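Local coordinates for tyrosine recombinase XerH (Helicobacter pylori, PDB 5JK0), which cuts and rejoins DNA at a specific recombination site as a tyrosine recombinase involved in chromosome segregation, at residues D[200-204]-D[276-280]. Numbering follows the deposited sequence.
Sequences RNRLL and FCNQK. With nucleotides of chain H.
Three N-H donors from the two segments converge on one DNA oxygen, OP2 of DG4 of chain H: NH1 and NH2 of the buried Arg200 guanidinium, which also bonds Cys277 O and the Asn201 side chain, and Gln279 NE2. NH1 of Arg200 gives a bent hydrogen bond to Cys277 O (2.8 Å, N-H...O angle 139°), the oxygen lying somewhat out of the guanidinium plane. Arg200 NH2 donates to OP2 of DG4 at 2.7 Å, with a weak second bond from NH1 to the same oxygen. On the NE side, Asn201 OD1 lies in the plane and accepts a bond from Arg200 NE at 3.0 Å, with a weak one from NH2; together these bonds hold the guanidinium in place. The chain leaves the helix with CG anti to the backbone N, then bends at chi3 (63°) to bring its nitrogens to the phosphate. Helix 198-211 and the loop before helix 286-300 thus meet on the DNA backbone within the tyrosine recombinase catalytic domain. The Leu204 side chain lies about 11 Å from that of Arg214, predicted to be an active-site residue. Gln279 bonds both non-bridging oxygens of DG4, its backbone N reaching OP1 and its NE2 reaching OP2 of DG4 at 2.9 Å. Asn278 ND2 binds Ser282 OG and a further phosphate of the DNA. Behind this polar end, the Phe276 ring lies against one turn of the helix: Leu204 CD1 sits over one face, 3.8 Å from the centroid, in a CH-pi contact. Leu203 CG approaches the ring edge near CZ, and Arg200 CG meets the edge at Phe276 CD1, 3.8 Å away.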
loop_
_atom_site.group_PDB
_atom_site.type_symbol
_atom_site.label_atom_id
_atom_site.label_comp_id
_atom_site.label_asym_id
_atom_site.label_seq_id
_atom_site.Cartn_x
_atom_site.Cartn_y
_atom_site.Cartn_z
ATOM N N ARG D 200 18.187 33.202 30.500
ATOM C CA ARG D 200 16.872 32.729 30.086
ATOM C C ARG D 200 16.954 31.689 28.973
ATOM O O ARG D 200 16.321 30.636 29.046
ATOM C CB ARG D 200 16.009 33.905 29.626
ATOM C CG ARG D 200 14.623 33.516 29.146
ATOM C CD ARG D 200 13.956 34.679 28.434
ATOM N NE ARG D 200 14.690 35.063 27.230
ATOM C CZ ARG D 200 14.450 36.164 26.526
ATOM N NH1 ARG D 200 13.493 37.001 26.905
ATOM N NH2 ARG D 200 15.169 36.430 25.444
ATOM N N ASN D 201 17.735 31.993 27.942
ATOM C CA ASN D 201 17.824 31.129 26.771
ATOM C C ASN D 201 18.532 29.809 27.052
ATOM O O ASN D 201 18.122 28.764 26.549
ATOM C CB ASN D 201 18.526 31.862 25.627
ATOM C CG ASN D 201 17.721 33.039 25.111
ATOM O OD1 ASN D 201 16.757 33.470 25.744
ATOM N ND2 ASN D 201 18.115 33.566 23.958
ATOM N N ARG D 202 19.593 29.854 27.853
ATOM C CA ARG D 202 20.315 28.637 28.205
ATOM C C ARG D 202 19.422 27.685 28.992
ATOM O O ARG D 202 19.391 26.487 28.718
ATOM C CB ARG D 202 21.575 28.960 29.008
ATOM C CG ARG D 202 22.720 29.503 28.171
ATOM C CD ARG D 202 24.049 29.314 28.880
ATOM N NE ARG D 202 24.079 29.982 30.177
ATOM C CZ ARG D 202 25.016 29.779 31.096
ATOM N NH1 ARG D 202 24.970 30.433 32.249
ATOM N NH2 ARG D 202 26.000 28.921 30.865
ATOM N N LEU D 203 18.692 28.225 29.963
ATOM C CA LEU D 203 17.786 27.421 30.776
ATOM C C LEU D 203 16.665 26.824 29.930
ATOM O O LEU D 203 16.284 25.671 30.118
ATOM C CB LEU D 203 17.197 28.261 31.912
ATOM C CG LEU D 203 16.190 27.559 32.827
ATOM C CD1 LEU D 203 16.820 26.349 33.502
ATOM C CD2 LEU D 203 15.640 28.526 33.863
ATOM N N LEU D 204 16.148 27.613 28.993
ATOM C CA LEU D 204 15.051 27.178 28.133
ATOM C C LEU D 204 15.446 25.998 27.252
ATOM O O LEU D 204 14.724 25.003 27.170
ATOM C CB LEU D 204 14.570 28.340 27.259
ATOM C CG LEU D 204 13.501 28.019 26.212
ATOM C CD1 LEU D 204 12.251 27.456 26.870
ATOM C CD2 LEU D 204 13.165 29.253 25.390
ATOM N N PHE D 276 9.228 31.642 31.384
ATOM C CA PHE D 276 9.942 32.327 30.314
ATOM C C PHE D 276 9.077 33.425 29.703
ATOM O O PHE D 276 7.888 33.223 29.452
ATOM C CB PHE D 276 10.377 31.333 29.235
ATOM C CG PHE D 276 11.221 30.205 29.757
ATOM C CD1 PHE D 276 12.561 30.400 30.046
ATOM C CD2 PHE D 276 10.674 28.947 29.955
ATOM C CE1 PHE D 276 13.340 29.363 30.528
ATOM C CE2 PHE D 276 11.448 27.907 30.435
ATOM C CZ PHE D 276 12.782 28.115 30.722
ATOM N N CYS D 277 9.675 34.587 29.466
ATOM C CA CYS D 277 8.941 35.716 28.911
ATOM C C CYS D 277 9.837 36.624 28.076
ATOM O O CYS D 277 11.056 36.638 28.247
ATOM C CB CYS D 277 8.285 36.526 30.031
ATOM S SG CYS D 277 9.454 37.291 31.182
ATOM N N ASN D 278 9.223 37.380 27.172
ATOM C CA ASN D 278 9.950 38.366 26.384
ATOM C C ASN D 278 10.185 39.640 27.188
ATOM O O ASN D 278 9.925 39.677 28.390
ATOM C CB ASN D 278 9.200 38.680 25.084
ATOM C CG ASN D 278 7.740 39.037 25.314
ATOM O OD1 ASN D 278 7.373 39.585 26.354
ATOM N ND2 ASN D 278 6.897 38.724 24.336
ATOM N N GLN D 279 10.670 40.682 26.522
ATOM C CA GLN D 279 10.961 41.944 27.194
ATOM C C GLN D 279 9.680 42.665 27.601
ATOM O O GLN D 279 9.688 43.502 28.503
ATOM C CB GLN D 279 11.809 42.844 26.294
ATOM C CG GLN D 279 13.065 42.176 25.755
ATOM C CD GLN D 279 13.994 41.698 26.855
ATOM O OE1 GLN D 279 14.102 42.324 27.910
ATOM N NE2 GLN D 279 14.668 40.579 26.614
ATOM N N LYS D 280 8.581 42.331 26.931
ATOM C CA LYS D 280 7.293 42.955 27.209
ATOM C C LYS D 280 6.536 42.221 28.317
ATOM O O LYS D 280 5.552 42.733 28.848
ATOM C CB LYS D 280 6.443 43.012 25.937
ATOM P P DG H 4 13.279 39.290 23.434
ATOM O OP1 DG H 4 11.951 39.789 23.851
ATOM O OP2 DG H 4 14.187 38.696 24.440
ATOM O "O5'" DG H 4 13.096 38.226 22.248
ATOM C "C5'" DG H 4 11.796 37.907 21.751
ATOM C "C4'" DG H 4 11.279 38.993 20.821
ATOM O "O4'" DG H 4 12.316 39.376 19.894
ATOM C "C3'" DG H 4 10.119 38.578 19.938
ATOM O "O3'" DG H 4 8.892 38.723 20.640
ATOM C "C2'" DG H 4 10.219 39.569 18.779
ATOM C "C1'" DG H 4 11.725 39.863 18.703
ATOM N N9 DG H 4 12.395 39.244 17.558
ATOM C C8 DG H 4 13.493 38.418 17.591
ATOM N N7 DG H 4 13.880 38.019 16.411
ATOM C C5 DG H 4 12.982 38.618 15.537
ATOM C C6 DG H 4 12.902 38.549 14.125
ATOM O O6 DG H 4 13.632 37.924 13.344
ATOM N N1 DG H 4 11.841 39.306 13.631
ATOM C C2 DG H 4 10.970 40.036 14.404
ATOM N N2 DG H 4 10.008 40.701 13.747
ATOM N N3 DG H 4 11.035 40.111 15.728
ATOM C C4 DG H 4 12.062 39.378 16.226
#